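Local coordinates for protein peroxisomal acyl-CoA oxidase 1A (Solanum lycopersicum, PDB 2FON) that probably oxidises acyl-CoA esters in peroxisomal fatty-acid beta-oxidation, using bound FAD as its cofactor, at residues R304-V308 with T396-K400; L357-Y361 with L622-F626; T407-E412 with L432-V437; C425-L429 with G634-G638. One frame throughout, in Å; residues are numbered along the deposited sequence.

Contact 1. Residues R304-V308 with T396-K400; sequences RQSIV and TAGLK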
loop_
_atom_site.group_PDB
_atom_site.type_symbol
_atom_site.label_atom_id
_atom_site.label_comp_id
_atom_site.label_asym_id
_atom_site.label_seq_id
_atom_site.Cartn_x
_atom_site.Cartn_y
_atom_site.Cartn_z
ATOM N N ARG B 304 11.776 -12.759 16.349
ATOM C CA ARG B 304 10.584 -11.944 16.357
ATOM C C ARG B 304 10.885 -10.561 16.974
ATOM O O ARG B 304 10.489 -9.532 16.422
ATOM C CB ARG B 304 9.444 -12.623 17.114
ATOM C CG ARG B 304 9.110 -14.032 16.705
ATOM C CD ARG B 304 8.501 -14.086 15.347
ATOM N NE ARG B 304 7.932 -15.390 14.989
ATOM C CZ ARG B 304 7.256 -16.202 15.817
ATOM N NH1 ARG B 304 7.036 -15.841 17.094
ATOM N NH2 ARG B 304 6.775 -17.364 15.345
ATOM N N GLN B 305 11.583 -10.528 18.109
ATOM C CA GLN B 305 11.910 -9.271 18.771
ATOM C C GLN B 305 12.560 -8.350 17.757
ATOM O O GLN B 305 12.154 -7.210 17.561
ATOM C CB GLN B 305 12.859 -9.523 19.959
ATOM C CG GLN B 305 13.233 -8.271 20.773
ATOM C CD GLN B 305 14.356 -7.450 20.127
ATOM O OE1 GLN B 305 15.305 -8.016 19.544
ATOM N NE2 GLN B 305 14.255 -6.114 20.230
ATOM N N SER B 306 13.579 -8.885 17.102
ATOM C CA SER B 306 14.359 -8.163 16.139
ATOM C C SER B 306 13.477 -7.598 15.030
ATOM O O SER B 306 13.654 -6.457 14.608
ATOM C CB SER B 306 15.415 -9.098 15.584
ATOM O OG SER B 306 15.968 -8.564 14.419
ATOM N N ILE B 307 12.517 -8.385 14.568
ATOM C CA ILE B 307 11.585 -7.903 13.552
ATOM C C ILE B 307 10.641 -6.789 14.084
ATOM O O ILE B 307 10.316 -5.833 13.370
ATOM C CB ILE B 307 10.796 -9.085 12.922
ATOM C CG1 ILE B 307 11.702 -9.842 11.962
ATOM C CG2 ILE B 307 9.592 -8.569 12.156
ATOM C CD1 ILE B 307 11.363 -11.376 11.758
ATOM N N VAL B 308 10.180 -6.917 15.322
ATOM C CA VAL B 308 9.381 -5.840 15.893
ATOM C C VAL B 308 10.217 -4.579 15.986
ATOM O O VAL B 308 9.743 -3.510 15.683
ATOM C CB VAL B 308 8.801 -6.157 17.268
ATOM C CG1 VAL B 308 8.076 -4.949 17.764
ATOM C CG2 VAL B 308 7.855 -7.355 17.203
ATOM N N THR B 396 4.805 -13.435 20.909
ATOM C CA THR B 396 5.662 -12.956 19.854
ATOM C C THR B 396 5.032 -13.107 18.477
ATOM O O THR B 396 5.200 -12.237 17.629
ATOM C CB THR B 396 7.087 -13.514 19.888
ATOM O OG1 THR B 396 7.073 -14.919 20.135
ATOM C CG2 THR B 396 7.886 -12.880 20.982
ATOM N N ALA B 397 4.261 -14.155 18.224
ATOM C CA ALA B 397 3.681 -14.275 16.863
ATOM C C ALA B 397 2.751 -13.095 16.586
ATOM O O ALA B 397 2.815 -12.455 15.526
ATOM C CB ALA B 397 2.932 -15.587 16.687
ATOM N N GLY B 398 1.914 -12.812 17.581
ATOM C CA GLY B 398 0.891 -11.798 17.535
ATOM C C GLY B 398 1.477 -10.439 17.383
ATOM O O GLY B 398 0.989 -9.647 16.563
ATOM N N LEU B 399 2.528 -10.171 18.141
ATOM C CA LEU B 399 3.190 -8.892 18.031
ATOM C C LEU B 399 3.909 -8.648 16.699
ATOM O O LEU B 399 3.890 -7.492 16.160
ATOM C CB LEU B 399 4.138 -8.697 19.196
ATOM C CG LEU B 399 3.365 -8.393 20.475
ATOM C CD1 LEU B 399 4.290 -8.061 21.580
ATOM C CD2 LEU B 399 2.413 -7.247 20.284
ATOM N N LYS B 400 4.556 -9.686 16.162
ATOM C CA LYS B 400 5.210 -9.544 14.851
ATOM C C LYS B 400 4.157 -9.191 13.825
ATOM O O LYS B 400 4.310 -8.249 13.042
ATOM C CB LYS B 400 5.890 -10.871 14.451
ATOM C CG LYS B 400 6.778 -10.901 13.211
ATOM C CD LYS B 400 5.926 -10.897 11.954
ATOM C CE LYS B 400 6.623 -11.509 10.722
ATOM N NZ LYS B 400 5.667 -11.523 9.524
#
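Arg304 lays its side chain across Thr396, meeting it at about a right angle, with CB of Arg304 3.7 Å from CB of Thr396. The chain then bends at its second torsion (chi2 -69°), and this kink carries the guanidinium past the threonine until one of its faces covers CA of Ala397, CZ to CA being 4.2 Å. Thr396 stands at the edge of the same planar group. Its hydroxyl is already bonded to the carbonyl O of Ala392, one turn back in its own helix. A small alanine suits position 397 because the flat cation can settle close to the helix backbone. Helices 297-328 and 389-417 run side by side here, their short segments 9.4 Å apart at 22°, as neighbours in the C-alpha1 domain, the oxidase's counterpart of the C-terminal helical domain of acyl-CoA dehydrogenases. With an alanine here in place of Arg304, the guanidinium cover would go, and a gap would probably open beside Thr396 and over Ala397. Farther along, the branched residues meet the other helix: CG2 of Ile307 touches CG of Lys400 at 3.8 Å, and CG2 of Val308 lies 4.1 Å from the carbonyl O of Leu399. Lys400 offers Ile307 its aliphatic part, while its buried NZ leads away to Gly444 O, Ala439 O and Asn446 OD1, on either side in sequence of Glu443, the predicted proton acceptor.

Contact 2. Residues L357-Y361 with L622-F626; sequences LASAY and LVDAF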
loop_
_atom_site.group_PDB
_atom_site.type_symbol
_atom_site.label_atom_id
_atom_site.label_comp_id
_atom_site.label_asym_id
_atom_site.label_seq_id
_atom_site.Cartn_x
_atom_site.Cartn_y
_atom_site.Cartn_z
ATOM N N LEU B 357 2.894 8.268 14.253
ATOM C CA LEU B 357 3.868 8.712 15.234
ATOM C C LEU B 357 3.701 7.959 16.562
ATOM O O LEU B 357 4.607 7.233 17.011
ATOM C CB LEU B 357 3.621 10.162 15.434
ATOM C CG LEU B 357 4.579 11.092 16.133
ATOM C CD1 LEU B 357 5.986 10.554 16.241
ATOM C CD2 LEU B 357 4.520 12.340 15.298
ATOM N N ALA B 358 2.525 8.096 17.174
ATOM C CA ALA B 358 2.155 7.314 18.340
ATOM C C ALA B 358 2.545 5.870 18.183
ATOM O O ALA B 358 3.148 5.316 19.104
ATOM C CB ALA B 358 0.699 7.410 18.599
ATOM N N SER B 359 2.229 5.245 17.044
ATOM C CA SER B 359 2.576 3.826 16.854
ATOM C C SER B 359 4.105 3.541 16.888
ATOM O O SER B 359 4.534 2.495 17.361
ATOM C CB SER B 359 1.989 3.289 15.547
ATOM O OG SER B 359 0.571 3.208 15.580
ATOM N N ALA B 360 4.919 4.467 16.392
ATOM C CA ALA B 360 6.359 4.254 16.367
ATOM C C ALA B 360 6.897 4.218 17.781
ATOM O O ALA B 360 7.778 3.390 18.104
ATOM C CB ALA B 360 7.042 5.343 15.592
ATOM N N TYR B 361 6.393 5.121 18.645
ATOM C CA TYR B 361 6.792 5.054 20.059
ATOM C C TYR B 361 6.182 3.787 20.721
ATOM O O TYR B 361 6.883 3.064 21.425
ATOM C CB TYR B 361 6.491 6.347 20.781
ATOM C CG TYR B 361 7.472 7.489 20.536
ATOM C CD1 TYR B 361 7.423 8.259 19.389
ATOM C CD2 TYR B 361 8.434 7.811 21.482
ATOM C CE1 TYR B 361 8.335 9.310 19.156
ATOM C CE2 TYR B 361 9.351 8.876 21.289
ATOM C CZ TYR B 361 9.284 9.619 20.115
ATOM O OH TYR B 361 10.184 10.661 19.934
ATOM N N LEU B 622 9.519 15.656 18.193
ATOM C CA LEU B 622 9.470 14.207 18.477
ATOM C C LEU B 622 9.998 13.316 17.395
ATOM O O LEU B 622 10.251 12.176 17.648
ATOM C CB LEU B 622 8.065 13.720 18.792
ATOM C CG LEU B 622 7.387 14.231 20.048
ATOM C CD1 LEU B 622 5.851 14.096 19.961
ATOM C CD2 LEU B 622 7.944 13.504 21.241
ATOM N N VAL B 623 10.084 13.784 16.173
ATOM C CA VAL B 623 10.670 12.952 15.109
ATOM C C VAL B 623 12.161 13.338 14.921
ATOM O O VAL B 623 12.991 12.514 14.488
ATOM C CB VAL B 623 9.863 12.999 13.807
ATOM C CG1 VAL B 623 8.437 12.498 14.064
ATOM C CG2 VAL B 623 9.809 14.455 13.243
ATOM N N ASP B 624 12.492 14.571 15.301
ATOM C CA ASP B 624 13.863 14.930 15.514
ATOM C C ASP B 624 14.496 13.974 16.524
ATOM O O ASP B 624 15.736 13.849 16.493
ATOM C CB ASP B 624 14.019 16.399 15.992
ATOM C CG ASP B 624 13.704 17.463 14.881
ATOM O OD1 ASP B 624 13.641 17.178 13.652
ATOM O OD2 ASP B 624 13.501 18.624 15.255
ATOM N N ALA B 625 13.698 13.293 17.380
ATOM C CA ALA B 625 14.282 12.460 18.498
ATOM C C ALA B 625 14.856 11.127 18.014
ATOM O O ALA B 625 15.651 10.479 18.688
ATOM C CB ALA B 625 13.277 12.205 19.580
ATOM N N PHE B 626 14.426 10.709 16.830
ATOM C CA PHE B 626 14.920 9.467 16.202
ATOM C C PHE B 626 16.394 9.613 15.771
ATOM O O PHE B 626 17.082 8.631 15.433
ATOM C CB PHE B 626 14.069 9.164 14.950
ATOM C CG PHE B 626 12.576 9.081 15.194
ATOM C CD1 PHE B 626 12.058 8.601 16.372
ATOM C CD2 PHE B 626 11.697 9.395 14.195
ATOM C CE1 PHE B 626 10.678 8.483 16.530
ATOM C CE2 PHE B 626 10.313 9.255 14.357
ATOM C CZ PHE B 626 9.817 8.807 15.503
#
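The first torsions of Tyr361 (chi1 -78°) and Phe626 both set CG opposite the carbonyl carbon and beside the backbone N, which brings the two rings together between helix 347-380 and segment 622-626, at the end of helix 619-624. There CE1 of Tyr361 comes within 3.6 Å of CE1 of Phe626, the ring planes inclined at 39°. The phenol reaches beyond this pair: OH of Tyr361 donates to O of Leu622 over 2.7 Å, in the carbonyl plane and on a lone pair. Around the oxygen, CB of Ala625 and CD2 of Leu622 close in. On the other flank CD1 of Leu357 meets CG1 of Val623 at 3.8 Å, two branched chains crossing at about a right angle, and small Ala360 lets the tip of Phe626 approach its helix. Trp44 of helix 37-45 packs edge-to-face on Tyr361, and helix 297-328 backs Leu357, Val623 and Phe626. A phenylalanine in place of Tyr361 would keep the ring but is likely to leave the Leu622 carbonyl without its hydroxyl partner in a buried setting. The tyrosine supplies Leu622 O with a side-chain donor, one polar link within a largely apolar interface.

Contact 3. Residues T407-E412 with L432-V437; sequences TADGIE and LFAVYV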
loop_
_atom_site.group_PDB
_atom_site.type_symbol
_atom_site.label_atom_id
_atom_site.label_comp_id
_atom_site.label_asym_id
_atom_site.label_seq_id
_atom_site.Cartn_x
_atom_site.Cartn_y
_atom_site.Cartn_z
ATOM N N THR B 407 2.736 -1.211 10.306
ATOM C CA THR B 407 3.847 -0.488 9.722
ATOM C C THR B 407 3.714 -0.443 8.194
ATOM O O THR B 407 3.702 0.643 7.594
ATOM C CB THR B 407 5.236 -0.991 10.286
ATOM O OG1 THR B 407 5.309 -0.723 11.699
ATOM C CG2 THR B 407 6.454 -0.360 9.553
ATOM N N ALA B 408 3.553 -1.581 7.545
ATOM C CA ALA B 408 3.294 -1.535 6.083
ATOM C C ALA B 408 2.148 -0.589 5.715
ATOM O O ALA B 408 2.274 0.244 4.865
ATOM C CB ALA B 408 3.043 -2.931 5.506
ATOM N N ASP B 409 1.038 -0.676 6.398
ATOM C CA ASP B 409 -0.024 0.255 6.141
ATOM C C ASP B 409 0.339 1.693 6.438
ATOM O O ASP B 409 -0.089 2.559 5.721
ATOM C CB ASP B 409 -1.176 -0.087 7.022
ATOM C CG ASP B 409 -2.014 -1.228 6.509
ATOM O OD1 ASP B 409 -1.735 -1.879 5.451
ATOM O OD2 ASP B 409 -2.995 -1.473 7.250
ATOM N N GLY B 410 1.090 1.930 7.514
ATOM C CA GLY B 410 1.540 3.255 7.883
ATOM C C GLY B 410 2.495 3.983 6.940
ATOM O O GLY B 410 2.502 5.249 6.853
ATOM N N ILE B 411 3.330 3.220 6.244
ATOM C CA ILE B 411 4.281 3.839 5.338
ATOM C C ILE B 411 3.485 4.260 4.067
ATOM O O ILE B 411 3.651 5.388 3.607
ATOM C CB ILE B 411 5.471 2.886 5.020
ATOM C CG1 ILE B 411 6.259 2.561 6.266
ATOM C CG2 ILE B 411 6.404 3.432 3.934
ATOM C CD1 ILE B 411 7.094 1.320 6.063
ATOM N N GLU B 412 2.591 3.424 3.532
ATOM C CA GLU B 412 1.731 3.892 2.425
ATOM C C GLU B 412 0.891 5.114 2.751
ATOM O O GLU B 412 0.649 5.978 1.874
ATOM C CB GLU B 412 0.798 2.805 1.902
ATOM C CG GLU B 412 0.021 3.176 0.582
ATOM C CD GLU B 412 0.790 4.032 -0.513
ATOM O OE1 GLU B 412 2.059 3.985 -0.635
ATOM O OE2 GLU B 412 0.083 4.771 -1.278
ATOM N N LEU B 432 11.082 2.909 0.701
ATOM C CA LEU B 432 10.919 2.483 2.047
ATOM C C LEU B 432 9.736 1.516 2.181
ATOM O O LEU B 432 9.760 0.683 3.082
ATOM C CB LEU B 432 10.748 3.667 2.959
ATOM C CG LEU B 432 10.672 3.368 4.452
ATOM C CD1 LEU B 432 11.981 2.807 4.839
ATOM C CD2 LEU B 432 10.388 4.657 5.252
ATOM N N PHE B 433 8.701 1.668 1.336
ATOM C CA PHE B 433 7.568 0.762 1.328
ATOM C C PHE B 433 7.899 -0.548 0.612
ATOM O O PHE B 433 7.617 -1.624 1.109
ATOM C CB PHE B 433 6.373 1.432 0.677
ATOM C CG PHE B 433 5.185 0.532 0.511
ATOM C CD1 PHE B 433 4.395 0.189 1.609
ATOM C CD2 PHE B 433 4.864 0.028 -0.718
ATOM C CE1 PHE B 433 3.308 -0.647 1.470
ATOM C CE2 PHE B 433 3.764 -0.833 -0.897
ATOM C CZ PHE B 433 2.987 -1.166 0.184
ATOM N N ALA B 434 8.483 -0.450 -0.574
ATOM C CA ALA B 434 8.938 -1.623 -1.279
ATOM C C ALA B 434 9.867 -2.501 -0.448
ATOM O O ALA B 434 9.626 -3.739 -0.341
ATOM C CB ALA B 434 9.587 -1.257 -2.596
ATOM N N VAL B 435 10.921 -1.899 0.108
ATOM C CA VAL B 435 11.806 -2.650 1.019
ATOM C C VAL B 435 11.060 -3.183 2.259
ATOM O O VAL B 435 11.405 -4.218 2.761
ATOM C CB VAL B 435 12.971 -1.800 1.650
ATOM C CG1 VAL B 435 13.758 -2.671 2.621
ATOM C CG2 VAL B 435 13.895 -1.274 0.634
ATOM N N TYR B 436 10.087 -2.470 2.780
ATOM C CA TYR B 436 9.548 -2.895 4.048
ATOM C C TYR B 436 8.619 -4.071 3.947
ATOM O O TYR B 436 8.611 -4.974 4.799
ATOM C CB TYR B 436 8.768 -1.786 4.773
ATOM C CG TYR B 436 8.444 -2.292 6.136
ATOM C CD1 TYR B 436 9.469 -2.494 7.059
ATOM C CD2 TYR B 436 7.123 -2.703 6.479
ATOM C CE1 TYR B 436 9.204 -3.017 8.291
ATOM C CE2 TYR B 436 6.850 -3.227 7.728
ATOM C CZ TYR B 436 7.899 -3.380 8.625
ATOM O OH TYR B 436 7.685 -3.884 9.883
ATOM N N VAL B 437 7.796 -4.022 2.915
ATOM C CA VAL B 437 6.631 -4.865 2.837
ATOM C C VAL B 437 6.834 -6.405 2.969
ATOM O O VAL B 437 6.013 -7.058 3.621
ATOM C CB VAL B 437 5.731 -4.431 1.693
ATOM C CG1 VAL B 437 6.150 -5.102 0.409
ATOM C CG2 VAL B 437 4.225 -4.667 2.116
#
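Tyr436 turns one face of its ring to Thr407, whose methyl CG2 sits 3.7 Å from the ring centroid, a CH-pi contact displaced toward the rim. Both conformations serve it. Tyr436 extends CG opposite its backbone N (chi1 -172°) to reach across to the other helix, and CG2 of Thr407 stands opposite its own backbone N, with OG1 beside that N (chi1 -64°) and bonded back to Thr403 O. Threonine thus offers a methyl without stranding its hydroxyl. Ile411 splits its branches between two aromatic residues: CD1 lies 3.8 Å from CB of Tyr436, and CG2 lies 3.8 Å from CB of Phe433. The Phe433 ring, also extended from its backbone N, brings its edge to the Ala408 carbonyl, CE1 to O being 3.7 Å. Ala408 is small where the two short segments, nearly antiparallel at 165°, approach, its CB meeting CG2 of Val437 at 4.0 Å. Helices 389-417 and 429-436 belong to the C-alpha1 region, and the contact lies at the dimer interface: Phe433 also packs on Phe248 of the second subunit. Glu412 meets Phe433 through its backbone N and CB, while its carboxylate forms salt bridges with Lys416 and Arg415. The two segments are therefore held by shape and dispersion, with the weakly polar edge of Phe433 turned toward a carbonyl oxygen and the charged group directed elsewhere.

Contact 4. Residues C425-L429 with G634-G638; sequences CSSGL and GSILG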
loop_
_atom_site.group_PDB
_atom_site.type_symbol
_atom_site.label_atom_id
_atom_site.label_comp_id
_atom_site.label_asym_id
_atom_site.label_seq_id
_atom_site.Cartn_x
_atom_site.Cartn_y
_atom_site.Cartn_z
ATOM N N CYS B 425 10.285 8.951 -6.466
ATOM C CA CYS B 425 11.360 8.209 -5.821
ATOM C C CYS B 425 12.164 9.053 -4.842
ATOM O O CYS B 425 12.319 8.641 -3.711
ATOM C CB CYS B 425 12.249 7.499 -6.830
ATOM S SG CYS B 425 11.358 6.153 -7.629
ATOM N N SER B 426 12.592 10.252 -5.217
ATOM C CA SER B 426 13.457 11.057 -4.370
ATOM C C SER B 426 12.826 11.524 -3.045
ATOM O O SER B 426 13.467 12.219 -2.235
ATOM C CB SER B 426 13.981 12.284 -5.162
ATOM O OG SER B 426 12.958 13.280 -5.307
ATOM N N SER B 427 11.561 11.173 -2.825
ATOM C CA SER B 427 10.897 11.477 -1.562
ATOM C C SER B 427 11.289 10.493 -0.496
ATOM O O SER B 427 11.164 10.809 0.680
ATOM C CB SER B 427 9.397 11.404 -1.712
ATOM O OG SER B 427 8.998 10.079 -1.886
ATOM N N GLY B 428 11.722 9.295 -0.899
ATOM C CA GLY B 428 12.146 8.287 0.052
ATOM C C GLY B 428 11.076 7.294 0.400
ATOM O O GLY B 428 11.362 6.155 0.754
ATOM N N LEU B 429 9.817 7.672 0.266
ATOM C CA LEU B 429 8.776 6.748 0.685
ATOM C C LEU B 429 8.537 5.569 -0.214
ATOM O O LEU B 429 8.233 4.490 0.254
ATOM C CB LEU B 429 7.512 7.517 0.944
ATOM C CG LEU B 429 7.791 8.484 2.102
ATOM C CD1 LEU B 429 6.936 9.747 2.009
ATOM C CD2 LEU B 429 7.468 7.711 3.335
ATOM N N GLY B 634 17.368 9.642 3.199
ATOM C CA GLY B 634 17.324 9.864 1.720
ATOM C C GLY B 634 15.984 10.354 1.164
ATOM O O GLY B 634 15.402 9.726 0.263
ATOM N N SER B 635 15.452 11.416 1.769
ATOM C CA SER B 635 14.176 11.998 1.425
ATOM C C SER B 635 14.392 13.488 1.175
ATOM O O SER B 635 14.820 14.257 2.060
ATOM C CB SER B 635 13.206 11.906 2.628
ATOM O OG SER B 635 11.856 12.363 2.328
ATOM N N ILE B 636 14.044 13.943 -0.003
ATOM C CA ILE B 636 14.122 15.344 -0.165
ATOM C C ILE B 636 12.997 15.930 0.667
ATOM O O ILE B 636 13.197 16.980 1.321
ATOM C CB ILE B 636 14.132 15.702 -1.620
ATOM C CG1 ILE B 636 15.458 15.211 -2.232
ATOM C CG2 ILE B 636 13.897 17.198 -1.805
ATOM C CD1 ILE B 636 15.513 15.318 -3.654
ATOM N N LEU B 637 11.873 15.217 0.799
ATOM C CA LEU B 637 10.760 15.823 1.545
ATOM C C LEU B 637 11.026 15.888 3.044
ATOM O O LEU B 637 10.382 16.652 3.750
ATOM C CB LEU B 637 9.374 15.204 1.245
ATOM C CG LEU B 637 8.983 15.058 -0.227
ATOM C CD1 LEU B 637 7.602 14.396 -0.442
ATOM C CD2 LEU B 637 9.058 16.427 -0.881
ATOM N N GLY B 638 11.971 15.108 3.545
ATOM C CA GLY B 638 12.144 15.055 4.972
ATOM C C GLY B 638 13.502 15.564 5.346
ATOM O O GLY B 638 14.010 15.240 6.406
#
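Ser426 and Ile636 join the two loops through the backbone: N of Ile636 donates to O of Ser426 over 2.9 Å, nearly straight at 171°. The close-packed part lies around Ser427, Gly428 and Ser635. Here OG of Ser635, extended opposite its backbone N, points at O of Ser427. The modelled separation of these two atoms, 2.4 Å, is too short to be trusted at this resolution, although a hydroxyl-to-carbonyl hydrogen bond is reasonable. Glycine suits position 428 for two reasons. Its positive phi of 96° would press a side chain against the preceding carbonyl, and CA of Gly428 already lies 3.6 Å from O of Gly634, with Ser635 close by. Next to this, CD1 of Leu637 rests 3.7 Å from CB of Ser427, and the leucine continues toward Tyr325 of helix 297-328 and His421. OG of Ser427 turns back into its own loop, hydrogen-bonded to the carbonyl of Leu424, with that of Gly422 as a second partner, and weakly accepts N of Leu429, in the first turn of the helix whose N-cap position Gly428 occupies.

The outer side is more open. Gly634, exposed and with positive phi, takes the chain out of helix 630-633, and CD1 of Ile636 lies 3.7 Å from CB of Ser426 at a partly exposed margin, backed by helix 644-652. The loops are thus joined by one clear backbone bond and probably a serine hydroxyl bond, both to carbonyls of 425-429, with glycine at 428 permitting the close approach.

In the fold
Contacts 1, 2 and 3 are buried within the helical part of the chain, whereas contact 4, whose centre is about 21 Å from that of the chain, is only partly buried and joins loops. Contacts 1 and 3 share helix 389-417 and stay inside the C-alpha1 range; contacts 2 and 4 tie that range to the later acyl-CoA oxidase region. Their chemistry follows their place: a cation laid over a helix in contact 1, aromatic and aliphatic packing in contact 3, packing with one phenol-to-carbonyl bond in contact 2, and bonds to backbone carbonyls in contact 4. Contacts 3 and 4 touch, while the centres of contacts 1 and 4 are farthest apart, about 28 Å.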